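Long-range contact in Nsp15 (Middle East respiratory syndrome-related coronavirus, PDB 5YVD), which acts as a coronavirus endoribonuclease of the EndoU family, probably cleaving RNA at uridylates: residues F237-L251 against T282-L296. Numbering follows the deposited sequence.
Sequences FSHTTLGGLHLLIGL and TAAFKAVCSVIDLKL
Lys-286 NZ is gripped by two backbone carbonyls of the facing loop, giving hydrogen bonds to Leu-242 O at 2.7 Å and to Gly-244 O at 3.1 Å, the latter on a lone pair in the carbonyl plane. Bends at chi2 (145°) and chi3 (73°) carry CD and CE of the lysine past Leu-242 O to bring the amine there. His-246 sits beside it: ND1 donates within its ring plane to a lone pair of Ser-290 O (2.9 Å), which fixes the ring's rotation, while Gly-244 O lies above one face of the ring, displaced toward its rim. His-246 NE2, 4.2 Å from Lys-286 NZ, hydrogen-bonds a glycerol probably left from crystallisation. The closeness of His-246 and Lys-286, with His-231 tied by its backbone to Leu-245, is consistent with the two-histidine, one-lysine active site of EndoU enzymes. Farther along, Ile-292 N donates to His-246 O and Ile-292 O accepts from Leu-248 N, an isolated beta bridge between Leu-247 and Ile-292. Val-291 CG1 packs on Leu-248 CB (3.9 Å). The loop entering helix 248-255 thus runs beside the broken strand 285-291, outermost in a three-stranded antiparallel sheet and neighbour of strand 273-279, and on to Ile-292; helix 205-212 covers Ile-249 and Leu-296.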
loop_
_atom_site.group_PDB
_atom_site.type_symbol
_atom_site.label_atom_id
_atom_site.label_comp_id
_atom_site.label_asym_id
_atom_site.label_seq_id
_atom_site.Cartn_x
_atom_site.Cartn_y
_atom_site.Cartn_z
ATOM N N PHE A 237 0.580 13.031 -42.919
ATOM C CA PHE A 237 1.651 13.206 -41.940
ATOM C C PHE A 237 2.631 14.298 -42.374
ATOM O O PHE A 237 3.749 14.361 -41.852
ATOM C CB PHE A 237 2.379 11.867 -41.756
ATOM C CG PHE A 237 1.438 10.709 -41.602
ATOM C CD1 PHE A 237 0.970 10.346 -40.337
ATOM C CD2 PHE A 237 0.959 10.034 -42.714
ATOM C CE1 PHE A 237 0.057 9.314 -40.188
ATOM C CE2 PHE A 237 0.053 9.003 -42.573
ATOM C CZ PHE A 237 -0.402 8.640 -41.310
ATOM N N SER A 238 2.204 15.161 -43.312
ATOM C CA SER A 238 3.028 16.290 -43.796
ATOM C C SER A 238 2.959 17.555 -42.900
ATOM O O SER A 238 3.776 18.451 -43.041
ATOM C CB SER A 238 2.623 16.679 -45.216
ATOM O OG SER A 238 1.377 17.381 -45.174
ATOM N N HIS A 239 2.002 17.611 -41.983
ATOM C CA HIS A 239 1.754 18.810 -41.186
ATOM C C HIS A 239 2.042 18.613 -39.708
ATOM O O HIS A 239 2.144 17.481 -39.210
ATOM C CB HIS A 239 0.309 19.246 -41.351
ATOM C CG HIS A 239 0.029 19.790 -42.698
ATOM N ND1 HIS A 239 -0.587 19.051 -43.683
ATOM C CD2 HIS A 239 0.354 20.979 -43.255
ATOM C CE1 HIS A 239 -0.661 19.777 -44.784
ATOM N NE2 HIS A 239 -0.101 20.952 -44.548
ATOM N N THR A 240 2.165 19.743 -39.017
ATOM C CA THR A 240 2.441 19.750 -37.595
ATOM C C THR A 240 1.364 18.944 -36.842
ATOM O O THR A 240 1.672 18.231 -35.878
ATOM C CB THR A 240 2.608 21.192 -37.036
ATOM O OG1 THR A 240 2.755 21.134 -35.623
ATOM C CG2 THR A 240 1.395 22.103 -37.338
ATOM N N THR A 241 0.110 19.036 -37.279
ATOM C CA THR A 241 -0.896 18.170 -36.681
ATOM C C THR A 241 -1.275 17.108 -37.689
ATOM O O THR A 241 -1.645 17.409 -38.807
ATOM C CB THR A 241 -2.142 18.905 -36.112
ATOM O OG1 THR A 241 -2.678 19.742 -37.114
ATOM C CG2 THR A 241 -1.769 19.763 -34.908
ATOM N N LEU A 242 -1.118 15.859 -37.257
ATOM C CA LEU A 242 -1.481 14.656 -38.009
ATOM C C LEU A 242 -2.920 14.751 -38.584
ATOM O O LEU A 242 -3.893 14.835 -37.831
ATOM C CB LEU A 242 -1.317 13.450 -37.066
ATOM C CG LEU A 242 -1.273 12.031 -37.638
ATOM C CD1 LEU A 242 -0.413 11.102 -36.770
ATOM C CD2 LEU A 242 -2.682 11.474 -37.833
ATOM N N GLY A 243 -3.044 14.741 -39.914
ATOM C CA GLY A 243 -4.331 14.895 -40.590
ATOM C C GLY A 243 -5.091 13.593 -40.803
ATOM O O GLY A 243 -4.518 12.584 -41.179
ATOM N N GLY A 244 -6.394 13.625 -40.575
ATOM C CA GLY A 244 -7.252 12.478 -40.813
ATOM C C GLY A 244 -6.881 11.228 -40.032
ATOM O O GLY A 244 -6.636 11.282 -38.814
ATOM N N LEU A 245 -6.846 10.108 -40.760
ATOM C CA LEU A 245 -6.552 8.785 -40.227
ATOM C C LEU A 245 -7.625 8.331 -39.218
ATOM O O LEU A 245 -7.335 8.106 -38.057
ATOM C CB LEU A 245 -5.142 8.741 -39.633
ATOM C CG LEU A 245 -4.530 7.344 -39.460
ATOM C CD1 LEU A 245 -4.081 6.701 -40.781
ATOM C CD2 LEU A 245 -3.355 7.387 -38.487
ATOM N N HIS A 246 -8.862 8.179 -39.680
ATOM C CA HIS A 246 -9.971 7.857 -38.789
ATOM C C HIS A 246 -10.480 6.411 -38.936
ATOM O O HIS A 246 -11.435 6.004 -38.261
ATOM C CB HIS A 246 -11.090 8.888 -38.978
ATOM C CG HIS A 246 -10.669 10.290 -38.631
ATOM N ND1 HIS A 246 -10.400 10.689 -37.337
ATOM C CD2 HIS A 246 -10.433 11.370 -39.411
ATOM C CE1 HIS A 246 -10.020 11.954 -37.337
ATOM N NE2 HIS A 246 -10.035 12.393 -38.583
ATOM N N LEU A 247 -9.816 5.616 -39.774
ATOM C CA LEU A 247 -10.279 4.258 -40.021
ATOM C C LEU A 247 -9.161 3.304 -39.676
ATOM O O LEU A 247 -8.024 3.555 -40.031
ATOM C CB LEU A 247 -10.729 4.096 -41.471
ATOM C CG LEU A 247 -11.521 2.812 -41.733
ATOM C CD1 LEU A 247 -12.931 2.948 -41.184
ATOM C CD2 LEU A 247 -11.557 2.443 -43.216
ATOM N N LEU A 248 -9.480 2.213 -38.985
ATOM C CA LEU A 248 -8.442 1.410 -38.353
ATOM C C LEU A 248 -7.529 0.750 -39.372
ATOM O O LEU A 248 -6.310 0.675 -39.168
ATOM C CB LEU A 248 -8.998 0.355 -37.407
ATOM C CG LEU A 248 -7.882 -0.505 -36.756
ATOM C CD1 LEU A 248 -7.047 0.308 -35.766
ATOM C CD2 LEU A 248 -8.414 -1.759 -36.065
ATOM N N ILE A 249 -8.094 0.263 -40.466
ATOM C CA ILE A 249 -7.271 -0.393 -41.477
ATOM C C ILE A 249 -6.162 0.565 -41.983
ATOM O O ILE A 249 -5.030 0.143 -42.240
ATOM C CB ILE A 249 -8.134 -0.962 -42.621
ATOM C CG1 ILE A 249 -7.276 -1.786 -43.603
ATOM C CG2 ILE A 249 -8.877 0.156 -43.343
ATOM C CD1 ILE A 249 -8.093 -2.574 -44.612
ATOM N N GLY A 250 -6.487 1.849 -42.099
ATOM C CA GLY A 250 -5.508 2.857 -42.492
ATOM C C GLY A 250 -4.437 3.095 -41.426
ATOM O O GLY A 250 -3.261 3.284 -41.745
ATOM N N LEU A 251 -4.855 3.084 -40.166
ATOM C CA LEU A 251 -3.924 3.177 -39.052
ATOM C C LEU A 251 -3.027 1.953 -38.969
ATOM O O LEU A 251 -1.820 2.085 -38.748
ATOM C CB LEU A 251 -4.671 3.375 -37.714
ATOM C CG LEU A 251 -3.850 3.260 -36.430
ATOM C CD1 LEU A 251 -2.727 4.262 -36.453
ATOM C CD2 LEU A 251 -4.677 3.475 -35.185
ATOM N N THR A 282 8.175 12.706 -39.254
ATOM C CA THR A 282 7.718 14.059 -39.505
ATOM C C THR A 282 7.349 14.788 -38.221
ATOM O O THR A 282 7.058 15.984 -38.222
ATOM C CB THR A 282 6.459 13.991 -40.354
ATOM O OG1 THR A 282 5.397 13.496 -39.546
ATOM C CG2 THR A 282 6.672 13.053 -41.543
ATOM N N ALA A 283 7.315 14.050 -37.128
ATOM C CA ALA A 283 6.893 14.599 -35.862
ATOM C C ALA A 283 5.440 15.087 -35.887
ATOM O O ALA A 283 5.011 15.800 -34.994
ATOM C CB ALA A 283 7.840 15.711 -35.434
ATOM N N ALA A 284 4.676 14.680 -36.892
ATOM C CA ALA A 284 3.271 15.023 -36.941
ATOM C C ALA A 284 2.583 14.298 -35.767
ATOM O O ALA A 284 2.901 13.128 -35.451
ATOM C CB ALA A 284 2.665 14.617 -38.277
ATOM N N PHE A 285 1.663 15.002 -35.104
ATOM C CA PHE A 285 0.987 14.436 -33.964
ATOM C C PHE A 285 -0.439 14.941 -33.806
ATOM O O PHE A 285 -0.777 16.049 -34.228
ATOM C CB PHE A 285 1.788 14.728 -32.706
ATOM C CG PHE A 285 1.203 15.797 -31.853
ATOM C CD1 PHE A 285 0.402 15.477 -30.787
ATOM C CD2 PHE A 285 1.459 17.134 -32.121
ATOM C CE1 PHE A 285 -0.137 16.471 -29.990
ATOM C CE2 PHE A 285 0.925 18.145 -31.324
ATOM C CZ PHE A 285 0.127 17.805 -30.256
ATOM N N LYS A 286 -1.271 14.112 -33.184
ATOM C CA LYS A 286 -2.620 14.508 -32.823
ATOM C C LYS A 286 -3.010 13.873 -31.511
ATOM O O LYS A 286 -3.034 12.656 -31.400
ATOM C CB LYS A 286 -3.584 14.107 -33.905
ATOM C CG LYS A 286 -4.989 14.590 -33.659
ATOM C CD LYS A 286 -5.681 14.952 -34.971
ATOM C CE LYS A 286 -6.041 13.694 -35.770
ATOM N NZ LYS A 286 -6.337 13.925 -37.219
ATOM N N ALA A 287 -3.344 14.709 -30.525
ATOM C CA ALA A 287 -3.703 14.251 -29.178
ATOM C C ALA A 287 -4.954 13.407 -29.159
ATOM O O ALA A 287 -5.072 12.527 -28.318
ATOM C CB ALA A 287 -3.877 15.432 -28.237
ATOM N N VAL A 288 -5.890 13.676 -30.076
ATOM C CA VAL A 288 -7.161 12.935 -30.121
ATOM C C VAL A 288 -7.539 12.575 -31.541
ATOM O O VAL A 288 -8.216 13.349 -32.216
ATOM C CB VAL A 288 -8.351 13.715 -29.512
ATOM C CG1 VAL A 288 -9.539 12.775 -29.275
ATOM C CG2 VAL A 288 -7.950 14.412 -28.228
ATOM N N CYS A 289 -7.126 11.383 -31.968
ATOM C CA CYS A 289 -7.439 10.888 -33.289
ATOM C C CYS A 289 -8.445 9.789 -33.094
ATOM O O CYS A 289 -8.098 8.698 -32.640
ATOM C CB CYS A 289 -6.185 10.340 -33.981
ATOM S SG CYS A 289 -6.494 9.763 -35.683
ATOM N N SER A 290 -9.699 10.080 -33.418
ATOM C CA SER A 290 -10.781 9.133 -33.238
ATOM C C SER A 290 -10.785 8.088 -34.364
ATOM O O SER A 290 -10.646 8.414 -35.546
ATOM C CB SER A 290 -12.108 9.889 -33.162
ATOM O OG SER A 290 -12.084 11.059 -33.973
ATOM N N VAL A 291 -10.957 6.823 -34.000
ATOM C CA VAL A 291 -10.788 5.743 -34.961
ATOM C C VAL A 291 -11.863 4.680 -34.838
ATOM O O VAL A 291 -12.140 4.193 -33.748
ATOM C CB VAL A 291 -9.405 5.083 -34.787
ATOM C CG1 VAL A 291 -9.225 3.945 -35.786
ATOM C CG2 VAL A 291 -8.304 6.120 -34.938
ATOM N N ILE A 292 -12.439 4.307 -35.977
ATOM C CA ILE A 292 -13.407 3.209 -36.057
ATOM C C ILE A 292 -12.838 2.112 -36.942
ATOM O O ILE A 292 -12.222 2.393 -37.967
ATOM C CB ILE A 292 -14.718 3.655 -36.708
ATOM C CG1 ILE A 292 -15.093 5.054 -36.262
ATOM C CG2 ILE A 292 -15.846 2.704 -36.367
ATOM C CD1 ILE A 292 -15.477 5.141 -34.788
ATOM N N ASP A 293 -13.068 0.870 -36.556
ATOM C CA ASP A 293 -12.667 -0.278 -37.351
ATOM C C ASP A 293 -13.881 -0.826 -38.093
ATOM O O ASP A 293 -14.472 -1.822 -37.695
ATOM C CB ASP A 293 -12.056 -1.344 -36.444
ATOM C CG ASP A 293 -11.736 -2.617 -37.173
ATOM O OD1 ASP A 293 -11.633 -3.655 -36.510
ATOM O OD2 ASP A 293 -11.566 -2.594 -38.404
ATOM N N LEU A 294 -14.268 -0.155 -39.164
ATOM C CA LEU A 294 -15.302 -0.691 -40.041
ATOM C C LEU A 294 -14.655 -1.509 -41.140
ATOM O O LEU A 294 -13.545 -1.201 -41.579
ATOM C CB LEU A 294 -16.110 0.429 -40.691
ATOM C CG LEU A 294 -16.886 1.294 -39.712
ATOM C CD1 LEU A 294 -17.239 2.628 -40.381
ATOM C CD2 LEU A 294 -18.125 0.560 -39.187
ATOM N N LYS A 295 -15.364 -2.539 -41.584
ATOM C CA LYS A 295 -15.087 -3.152 -42.871
ATOM C C LYS A 295 -14.937 -1.998 -43.845
ATOM O O LYS A 295 -15.770 -1.094 -43.854
ATOM C CB LYS A 295 -16.247 -4.049 -43.277
ATOM C CG LYS A 295 -16.004 -4.893 -44.518
ATOM C CD LYS A 295 -15.396 -6.241 -44.169
ATOM C CE LYS A 295 -16.429 -7.218 -43.617
ATOM N NZ LYS A 295 -17.407 -7.702 -44.632
ATOM N N LEU A 296 -13.866 -1.983 -44.630
ATOM C CA LEU A 296 -13.590 -0.819 -45.485
ATOM C C LEU A 296 -14.694 -0.621 -46.532
ATOM O O LEU A 296 -15.085 0.507 -46.825
ATOM C CB LEU A 296 -12.241 -0.963 -46.169
ATOM C CG LEU A 296 -11.861 0.026 -47.270
ATOM C CD1 LEU A 296 -11.665 1.426 -46.715
ATOM C CD2 LEU A 296 -10.600 -0.463 -47.953
HETATM O O HOH W 1 4.191 18.129 -34.469
HETATM O O HOH W 2 -10.919 -0.553 -40.250
#